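Side-chain contacts in glutathione S-transferase (Bombyx mori, PDB 5ZFG), which metabolises the insecticide diazinon in the silkworm and probably acts by transferring glutathione to electrophilic substrates: residues G11-S16 and S105-I110; A46-N49 and P55-D58; N154-A159 and V192-L197; N188-K191 and L197-I200. One frame throughout, in Å; residues are numbered along the deposited sequence. Where two conformers were deposited one is given.

How the interactions relate
Interactions 1 and 2 both involve the thioredoxin-like N-terminal domain, and interaction 2 is nested within the chain loop that interaction 1 closes. They meet where Pro13 CB lies 3.8 Å from Pro55 CD; acetate is bound about 4 Å from the side chains of Pro13 and of Pro55 and may mark part of the substrate cleft. Interactions 3 and 4 lie within the helical C-terminal domain, share Leu197 and have centres about 7 Å apart; Leu156 CD1 touches Phe190 CE1 at 3.8 Å. Interaction 1 reaches interaction 4 through Leu15 CD2, 3.7 Å from Ile200 O. Interaction 2 stands apart, its centre about 27 Å from those of interactions 3 and 4.

Interaction 1 of 4, residues G11-S16 and S105-I110; sequences GPPSLS and SYYANI
With CG swung anti to its backbone N (chi1 -174°), Tyr107 carries its ring off helix 89-114 toward Pro12 and Pro13, and the side chain crosses each proline at about a right angle. The phenolic oxygen does the closest touching: Tyr107 OH lies 3.3 Å from Pro12 CD. Pro13 CD is farther off, 3.8 Å from Tyr107 OH. Below the hydroxyl the two prolines divide the ring, Pro12 CG coming to 3.8 Å from Tyr107 CE1 and Pro13 CG to 4.1 Å from Tyr107 CE2. Both approach obliquely, and the contact is purely van der Waals.

The two prolines occupy the first turn of helix 12-23, just after the N-cap Gly11, where a residue without an N-H costs the helix nothing; its bonding starts with Leu15 N to Gly11 O at 3.0 Å. This is the junction of the two glutathione S-transferase domains, the first helix of the thioredoxin-like domain facing the long helix 89-114 of the helical domain, and in relatives the active-site cleft opens between these parts. A serine in place of Tyr107 would probably strip Pro12 and Pro13 of their aromatic partner and open a gap between the two helices. Tyr107 also touches Ser166 of helix 160-172. On the proline side, Pro13 rests on Pro55, while Ser14 OG is hydrogen-bonded to Val8 N.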
# COMPACT_ATOMS: atom_id res chain seq x y z
N GLY B 11 0.21 12.45 13.57
CA GLY B 11 0.42 11.76 12.32
C GLY B 11 -0.67 10.76 12.01
O GLY B 11 -0.86 9.78 12.73
N PRO B 12 -1.40 10.97 10.91
CA PRO B 12 -2.55 10.10 10.59
C PRO B 12 -2.21 8.62 10.57
O PRO B 12 -3.03 7.81 11.04
CB PRO B 12 -3.00 10.62 9.22
CG PRO B 12 -2.69 12.11 9.32
CD PRO B 12 -1.38 12.18 10.08
N PRO B 13 -1.04 8.19 10.05
CA PRO B 13 -0.75 6.74 10.07
C PRO B 13 -0.63 6.18 11.49
O PRO B 13 -1.08 5.06 11.77
CB PRO B 13 0.57 6.63 9.30
CG PRO B 13 0.61 7.84 8.45
CD PRO B 13 0.02 8.92 9.33
N SER B 14 -0.03 6.97 12.38
CA SER B 14 0.05 6.59 13.79
C SER B 14 -1.35 6.51 14.41
O SER B 14 -1.65 5.56 15.16
CB SER B 14 0.90 7.61 14.56
OG SER B 14 2.29 7.56 14.26
N LEU B 15 -2.20 7.52 14.15
CA LEU B 15 -3.54 7.53 14.73
C LEU B 15 -4.32 6.30 14.30
O LEU B 15 -5.05 5.71 15.10
CB LEU B 15 -4.30 8.79 14.33
CG LEU B 15 -3.57 10.13 14.57
CD1 LEU B 15 -4.28 11.25 13.82
CD2 LEU B 15 -3.51 10.45 16.05
N SER B 16 -4.17 5.91 13.03
CA SER B 16 -4.94 4.78 12.52
C SER B 16 -4.57 3.49 13.25
O SER B 16 -5.45 2.68 13.57
CB SER B 16 -4.71 4.62 11.02
OG SER B 16 -5.13 5.76 10.32
N SER B 105 -3.07 7.48 -3.04
CA SER B 105 -3.78 8.57 -3.69
C SER B 105 -4.46 9.53 -2.71
O SER B 105 -4.20 10.74 -2.72
CB SER B 105 -4.83 8.00 -4.66
OG SER B 105 -4.26 7.00 -5.49
N TYR B 106 -5.37 8.99 -1.89
CA TYR B 106 -6.24 9.85 -1.09
C TYR B 106 -5.43 10.66 -0.08
O TYR B 106 -5.49 11.89 -0.07
CB TYR B 106 -7.30 9.00 -0.37
CG TYR B 106 -8.46 9.77 0.27
CD1 TYR B 106 -9.52 10.24 -0.50
CD2 TYR B 106 -8.50 9.98 1.65
CE1 TYR B 106 -10.60 10.91 0.10
CE2 TYR B 106 -9.57 10.64 2.25
CZ TYR B 106 -10.61 11.11 1.47
OH TYR B 106 -11.67 11.78 2.08
N TYR B 107 -4.67 9.97 0.78
CA TYR B 107 -3.82 10.68 1.73
C TYR B 107 -2.71 11.46 1.01
O TYR B 107 -2.36 12.57 1.41
CB TYR B 107 -3.23 9.68 2.74
CG TYR B 107 -2.43 10.29 3.86
CD1 TYR B 107 -2.89 11.41 4.53
CD2 TYR B 107 -1.22 9.73 4.24
CE1 TYR B 107 -2.14 11.98 5.57
CE2 TYR B 107 -0.47 10.27 5.29
CZ TYR B 107 -0.94 11.40 5.94
OH TYR B 107 -0.20 11.94 6.98
N ALA B 108 -2.17 10.89 -0.08
CA ALA B 108 -1.10 11.55 -0.81
C ALA B 108 -1.53 12.91 -1.33
O ALA B 108 -0.82 13.91 -1.17
CB ALA B 108 -0.64 10.66 -1.96
N ASN B 109 -2.72 12.98 -1.94
CA ASN B 109 -3.23 14.23 -2.51
C ASN B 109 -3.74 15.17 -1.43
O ASN B 109 -3.46 16.38 -1.47
CB ASN B 109 -4.36 13.95 -3.50
CG ASN B 109 -3.87 13.44 -4.83
OD1 ASN B 109 -2.69 13.50 -5.12
ND2 ASN B 109 -4.80 12.94 -5.64
N ILE B 110 -4.51 14.65 -0.47
CA ILE B 110 -5.09 15.53 0.55
C ILE B 110 -3.99 16.16 1.39
O ILE B 110 -3.96 17.38 1.59
CB ILE B 110 -6.12 14.76 1.40
CG1 ILE B 110 -7.42 14.63 0.59
CG2 ILE B 110 -6.38 15.48 2.73
CD1 ILE B 110 -8.44 13.71 1.21

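Interaction 2 of 4, residues A46-N49 and P55-D58; sequences ALMN and PVLD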
# COMPACT_ATOMS: atom_id res chain seq x y z
N ALA B 46 16.43 3.21 13.48
CA ALA B 46 16.58 2.47 12.24
C ALA B 46 16.77 0.97 12.46
O ALA B 46 16.48 0.19 11.56
CB ALA B 46 17.74 3.05 11.42
N LEU B 47 17.26 0.55 13.64
CA LEU B 47 17.24 -0.88 13.96
C LEU B 47 15.84 -1.45 13.87
O LEU B 47 15.67 -2.62 13.50
CB LEU B 47 17.77 -1.12 15.38
CG LEU B 47 19.28 -1.22 15.61
CD1 LEU B 47 19.53 -1.35 17.10
CD2 LEU B 47 19.85 -2.41 14.85
N MET B 48 14.83 -0.65 14.20
CA MET B 48 13.44 -1.09 14.12
C MET B 48 12.85 -0.84 12.74
O MET B 48 12.15 -1.71 12.20
CB MET B 48 12.61 -0.39 15.19
CG MET B 48 12.98 -0.74 16.62
SD MET B 48 11.82 -0.03 17.81
CE MET B 48 12.12 1.73 17.57
N ASN B 49 13.10 0.34 12.17
CA ASN B 49 12.54 0.72 10.88
C ASN B 49 13.63 1.37 10.03
O ASN B 49 13.85 2.59 10.12
CB ASN B 49 11.36 1.67 11.02
CG ASN B 49 10.73 1.97 9.69
OD1 ASN B 49 11.04 1.28 8.71
ND2 ASN B 49 9.84 2.95 9.62
N PRO B 55 4.60 5.31 11.92
CA PRO B 55 4.95 4.49 13.09
C PRO B 55 5.78 3.23 12.81
O PRO B 55 5.97 2.82 11.66
CB PRO B 55 3.58 4.10 13.63
CG PRO B 55 2.76 3.90 12.39
CD PRO B 55 3.22 5.03 11.47
N VAL B 56 6.23 2.58 13.89
CA VAL B 56 6.78 1.23 13.82
C VAL B 56 6.30 0.47 15.05
O VAL B 56 6.18 1.04 16.14
CB VAL B 56 8.33 1.23 13.69
CG1 VAL B 56 9.02 1.88 14.90
CG2 VAL B 56 8.86 -0.18 13.43
N LEU B 57 5.97 -0.80 14.85
CA LEU B 57 5.51 -1.70 15.92
C LEU B 57 6.63 -2.62 16.34
O LEU B 57 7.37 -3.15 15.50
CB LEU B 57 4.31 -2.52 15.43
CG LEU B 57 3.56 -3.38 16.44
CD1 LEU B 57 2.62 -2.54 17.29
CD2 LEU B 57 2.79 -4.48 15.70
N ASP B 58 6.77 -2.83 17.65
CA ASP B 58 7.66 -3.84 18.20
C ASP B 58 6.80 -4.86 18.95
O ASP B 58 6.28 -4.56 20.03
CB ASP B 58 8.71 -3.21 19.11
CG ASP B 58 9.56 -4.24 19.86
OD1 ASP B 58 9.41 -5.46 19.62
OD2 ASP B 58 10.38 -3.82 20.69
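The flat carboxamide of Asn49 meets Val56 through its root and not through a face: Asn49 CB sits 3.9 Å from Val56 CG2 and 4.1 Å from Val56 CB, while the polar atoms beyond it are engaged mainly by the connecting loop. Asn49 ND2 gives a hydrogen bond to Glu53 O, and Asn49 OD1 accepts from Gln51 N, with a weak further bond to Ser65 OG. These bonds fix the rotation of the buried amide and tie the end of helix 43-48 to the loop leading into strand 56-59.

Both methyls of Val56 touch Met48, and CG2 also meets Asn49. CG2, anti to the backbone N, meets the backbone of Met48 as well as the CB of Asn49, with Met48 O 3.8 Å from Val56 CG2. CG1 stands between the backbone N and the carbonyl carbon (chi1 62°) and takes the tip of the methionine, Met48 CE to Val56 CG1 being 4.1 Å. Met48 gets there by a bend at chi3 (-65°), which folds the methyl back from the sulfur; its chain crosses the valine at about a right angle. Tyr6 of strand 3-7 touches both Met48 and Val56.

The second subunit also borders this region, since its Tyr142 packs on Asn49 and its Arg145 NH2 bonds to Ala46 O. Pro55, which follows a cis peptide bond, lies just before strand 56-59, at the place of the cis-proline characteristic of the thioredoxin fold, the element that in related transferases borders the glutathione site.

Interaction 3 of 4, residues N154-A159 and V192-L197; sequences NHLTIA and VKYPDL
Leu156 meets the ring of Tyr194 from its first carbon outward. Leu156 CB lies beside the phenol end, 3.8 Å from Tyr194 OH and 4.1 Å from Tyr194 CZ. With CG anti to the backbone N (chi1 -168°) and chi2 at 75°, CD2 comes over the ring: Leu156 CD2 is 4.0 Å from the ring centroid of Tyr194 and only 12° off its normal, a CH-pi contact squarely over one face. The same methyl touches Leu197 CD1 at 4.1 Å, so one methyl touches both an aromatic face and, beside it, an aliphatic tip. The other methyl, CD1, turns to Phe190 of helix 181-193.

Tyr194 sits at the joint of two helices, the first residue to leave helix 181-193 and the N-cap position of helix 195-208, and its ring points back to the loop before helix 160-172. Thr157 to Asp160, leading into that helix, carry the Ser/Thr-x-x-Asp sequence of the N-capping box known from glutathione S-transferases: Asp160 OD2 accepts from Thr157 N, and Thr157 OG1 takes a weak bond from Ala159 N.

A water at the edge of the Tyr194 ring, in its plane, joins the two segments. It accepts from Leu156 N at 2.8 Å and is hydrogen-bonded to Tyr194 OH at 2.6 Å. A phenylalanine in place of Tyr194 would probably break this bridge, leaving the water without its phenolic partner. Tyr150 packs against both Leu156 and Tyr194, and Phe161 against both Leu156 and Leu197.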
# COMPACT_ATOMS: atom_id res chain seq x y z
N ASN B 154 -20.75 -2.54 5.34
CA ASN B 154 -21.78 -1.91 6.15
C ASN B 154 -21.42 -1.90 7.62
O ASN B 154 -22.28 -1.57 8.45
CB ASN B 154 -23.12 -2.59 5.94
CG ASN B 154 -23.89 -1.99 4.79
OD1 ASN B 154 -23.84 -0.77 4.57
ND2 ASN B 154 -24.60 -2.83 4.04
N HIS B 155 -20.19 -2.28 7.96
CA HIS B 155 -19.65 -2.19 9.30
C HIS B 155 -18.24 -1.62 9.22
O HIS B 155 -17.61 -1.62 8.16
CB HIS B 155 -19.63 -3.56 9.99
CG HIS B 155 -18.76 -4.56 9.31
ND1 HIS B 155 -19.25 -5.45 8.37
CD2 HIS B 155 -17.43 -4.81 9.41
CE1 HIS B 155 -18.26 -6.20 7.93
NE2 HIS B 155 -17.15 -5.84 8.54
N LEU B 156 -17.76 -1.14 10.37
CA LEU B 156 -16.41 -0.58 10.46
C LEU B 156 -15.35 -1.63 10.16
O LEU B 156 -15.46 -2.78 10.59
CB LEU B 156 -16.19 -0.01 11.87
CG LEU B 156 -14.95 0.87 12.10
CD1 LEU B 156 -15.12 2.24 11.48
CD2 LEU B 156 -14.57 0.98 13.57
N THR B 157 -14.33 -1.24 9.38
CA THR B 157 -13.17 -2.10 9.13
C THR B 157 -11.90 -1.27 9.27
O THR B 157 -11.94 -0.04 9.38
CB THR B 157 -13.20 -2.75 7.74
OG1 THR B 157 -13.10 -1.74 6.73
CG2 THR B 157 -14.49 -3.56 7.51
N ILE B 158 -10.74 -1.95 9.24
CA ILE B 158 -9.48 -1.20 9.31
C ILE B 158 -9.32 -0.26 8.12
O ILE B 158 -8.51 0.67 8.19
CB ILE B 158 -8.23 -2.12 9.41
CG1 ILE B 158 -8.12 -3.12 8.24
CG2 ILE B 158 -8.15 -2.83 10.79
CD1 ILE B 158 -6.80 -3.92 8.27
N ALA B 159 -10.05 -0.47 7.03
CA ALA B 159 -9.98 0.46 5.90
C ALA B 159 -10.49 1.84 6.29
O ALA B 159 -10.09 2.85 5.69
CB ALA B 159 -10.77 -0.09 4.71
N VAL B 192 -20.03 9.89 15.89
CA VAL B 192 -21.14 9.64 16.80
C VAL B 192 -21.17 8.18 17.22
O VAL B 192 -21.43 7.86 18.39
CB VAL B 192 -22.46 10.07 16.13
CG1 VAL B 192 -23.66 9.72 17.02
CG2 VAL B 192 -22.44 11.56 15.85
N LYS B 193 -20.91 7.26 16.29
CA LYS B 193 -20.96 5.84 16.60
C LYS B 193 -19.73 5.38 17.39
O LYS B 193 -19.84 4.42 18.17
CB LYS B 193 -21.10 5.04 15.31
CG LYS B 193 -22.36 5.35 14.53
CD LYS B 193 -23.53 4.49 15.01
CE LYS B 193 -24.87 5.03 14.50
NZ LYS B 193 -25.32 6.24 15.24
N TYR B 194 -18.58 6.04 17.21
CA TYR B 194 -17.32 5.61 17.83
C TYR B 194 -16.60 6.78 18.48
O TYR B 194 -15.48 7.13 18.09
CB TYR B 194 -16.42 4.94 16.78
CG TYR B 194 -17.04 3.72 16.19
CD1 TYR B 194 -16.94 2.50 16.84
CD2 TYR B 194 -17.75 3.78 15.00
CE1 TYR B 194 -17.53 1.36 16.31
CE2 TYR B 194 -18.34 2.65 14.47
CZ TYR B 194 -18.22 1.45 15.13
OH TYR B 194 -18.80 0.33 14.59
N PRO B 195 -17.21 7.40 19.49
CA PRO B 195 -16.60 8.62 20.06
C PRO B 195 -15.24 8.40 20.69
O PRO B 195 -14.41 9.31 20.68
CB PRO B 195 -17.64 9.08 21.10
CG PRO B 195 -18.40 7.84 21.45
CD PRO B 195 -18.47 7.04 20.17
N ASP B 196 -15.00 7.23 21.30
CA ASP B 196 -13.69 6.93 21.87
C ASP B 196 -12.61 6.90 20.79
O ASP B 196 -11.51 7.43 20.98
CB ASP B 196 -13.74 5.59 22.60
CG ASP B 196 -14.17 4.43 21.69
OD1 ASP B 196 -15.14 4.61 20.91
OD2 ASP B 196 -13.53 3.36 21.75
N LEU B 197 -12.91 6.30 19.64
CA LEU B 197 -11.95 6.27 18.55
C LEU B 197 -11.76 7.65 17.94
O LEU B 197 -10.62 8.06 17.64
CB LEU B 197 -12.41 5.28 17.49
CG LEU B 197 -12.62 3.84 17.99
CD1 LEU B 197 -12.95 2.90 16.82
CD2 LEU B 197 -11.38 3.35 18.77
O HOH W 1 -19.58 -1.07 12.55

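Interaction 4 of 4, residues N188-K191 and L197-I200; sequences NDFK and LWKI
Helices 181-193 and 195-208 follow each other through a very short turn, and Lys191 and Trp198 come nearest, with 5.4 Å between their CA atoms. The two side chains run alongside, pointing the same way, the extended lysine chain lying over one face of the indole. Lys191 CG stands 3.8 Å from the centroid of the Trp198 five-membered ring, 15° off the normal. Lys191 CD follows at 3.6 Å from Trp198 CE2, and Lys191 NZ reaches 3.5 Å from Trp198 CZ2 on the six-membered ring. The ammonium group has its charge partner in Glu171 of helix 160-172, a salt bridge consistent with the chain's course along the indole, while Trp198 NE1 bonds to Glu202 OE2.

Phe190, with CG anti to its backbone N (chi1 175°), brings its ring to the edge of the indole. Its CE2 sits near the indole plane, 4.1 Å from Trp198 CB, and Phe190 CZ lies 3.9 Å from Leu197 CB. Behind them, Ile164 touches Phe190, and Met168 touches Trp198. Such packing of two consecutive helices against each other and against helix 160-172 belongs to the all-helical C-terminal domain of glutathione S-transferases.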
# COMPACT_ATOMS: atom_id res chain seq x y z
N ASN B 188 -19.02 12.01 9.67
CA ASN B 188 -19.69 12.47 10.88
C ASN B 188 -20.38 11.34 11.63
O ASN B 188 -20.42 11.37 12.87
CB ASN B 188 -20.68 13.59 10.53
CG ASN B 188 -19.97 14.90 10.29
OD1 ASN B 188 -19.50 15.54 11.23
ND2 ASN B 188 -19.86 15.30 9.02
N ASP B 189 -20.92 10.34 10.93
CA ASP B 189 -21.45 9.16 11.61
C ASP B 189 -20.37 8.44 12.41
O ASP B 189 -20.65 7.86 13.46
CB ASP B 189 -22.07 8.18 10.61
CG ASP B 189 -23.45 8.61 10.13
OD1 ASP B 189 -23.96 9.66 10.58
OD2 ASP B 189 -24.00 7.89 9.28
N PHE B 190 -19.12 8.46 11.92
CA PHE B 190 -18.04 7.80 12.65
C PHE B 190 -17.85 8.44 14.02
O PHE B 190 -17.69 7.73 15.03
CB PHE B 190 -16.75 7.87 11.83
CG PHE B 190 -15.54 7.34 12.55
CD1 PHE B 190 -15.27 5.97 12.58
CD2 PHE B 190 -14.67 8.21 13.20
CE1 PHE B 190 -14.15 5.48 13.25
CE2 PHE B 190 -13.55 7.72 13.87
CZ PHE B 190 -13.30 6.35 13.90
N LYS B 191 -17.88 9.77 14.08
CA LYS B 191 -17.72 10.46 15.36
C LYS B 191 -18.79 10.05 16.35
O LYS B 191 -18.50 9.88 17.55
CB LYS B 191 -17.77 11.97 15.15
CG LYS B 191 -16.75 12.55 14.17
CD LYS B 191 -16.70 14.06 14.32
CE LYS B 191 -16.02 14.73 13.14
NZ LYS B 191 -15.65 16.14 13.42
N LEU B 197 -12.91 6.30 19.64
CA LEU B 197 -11.95 6.27 18.55
C LEU B 197 -11.76 7.65 17.94
O LEU B 197 -10.62 8.06 17.64
CB LEU B 197 -12.41 5.28 17.49
CG LEU B 197 -12.62 3.84 17.99
CD1 LEU B 197 -12.95 2.90 16.82
CD2 LEU B 197 -11.38 3.35 18.77
N TRP B 198 -12.85 8.40 17.78
CA TRP B 198 -12.72 9.74 17.24
C TRP B 198 -11.90 10.64 18.16
O TRP B 198 -11.18 11.52 17.69
CB TRP B 198 -14.11 10.36 16.96
CG TRP B 198 -13.96 11.82 16.68
CD1 TRP B 198 -14.30 12.85 17.51
CD2 TRP B 198 -13.33 12.41 15.54
NE1 TRP B 198 -13.94 14.05 16.93
CE2 TRP B 198 -13.35 13.80 15.73
CE3 TRP B 198 -12.75 11.89 14.37
CZ2 TRP B 198 -12.82 14.69 14.79
CZ3 TRP B 198 -12.24 12.77 13.44
CH2 TRP B 198 -12.27 14.16 13.66
N LYS B 199 -11.94 10.39 19.48
CA LYS B 199 -11.12 11.18 20.40
C LYS B 199 -9.65 11.14 20.02
O LYS B 199 -8.93 12.12 20.22
CB LYS B 199 -11.27 10.67 21.83
CG LYS B 199 -12.27 11.43 22.68
CD LYS B 199 -12.05 11.13 24.15
CE LYS B 199 -12.93 12.00 25.04
NZ LYS B 199 -14.28 11.38 25.19
N ILE B 200 -9.18 10.00 19.50
CA ILE B 200 -7.79 9.88 19.04
C ILE B 200 -7.54 10.81 17.86
O ILE B 200 -6.54 11.53 17.82
CB ILE B 200 -7.48 8.41 18.70
CG1 ILE B 200 -7.55 7.54 19.96
CG2 ILE B 200 -6.09 8.28 18.05
CD1 ILE B 200 -7.51 6.04 19.69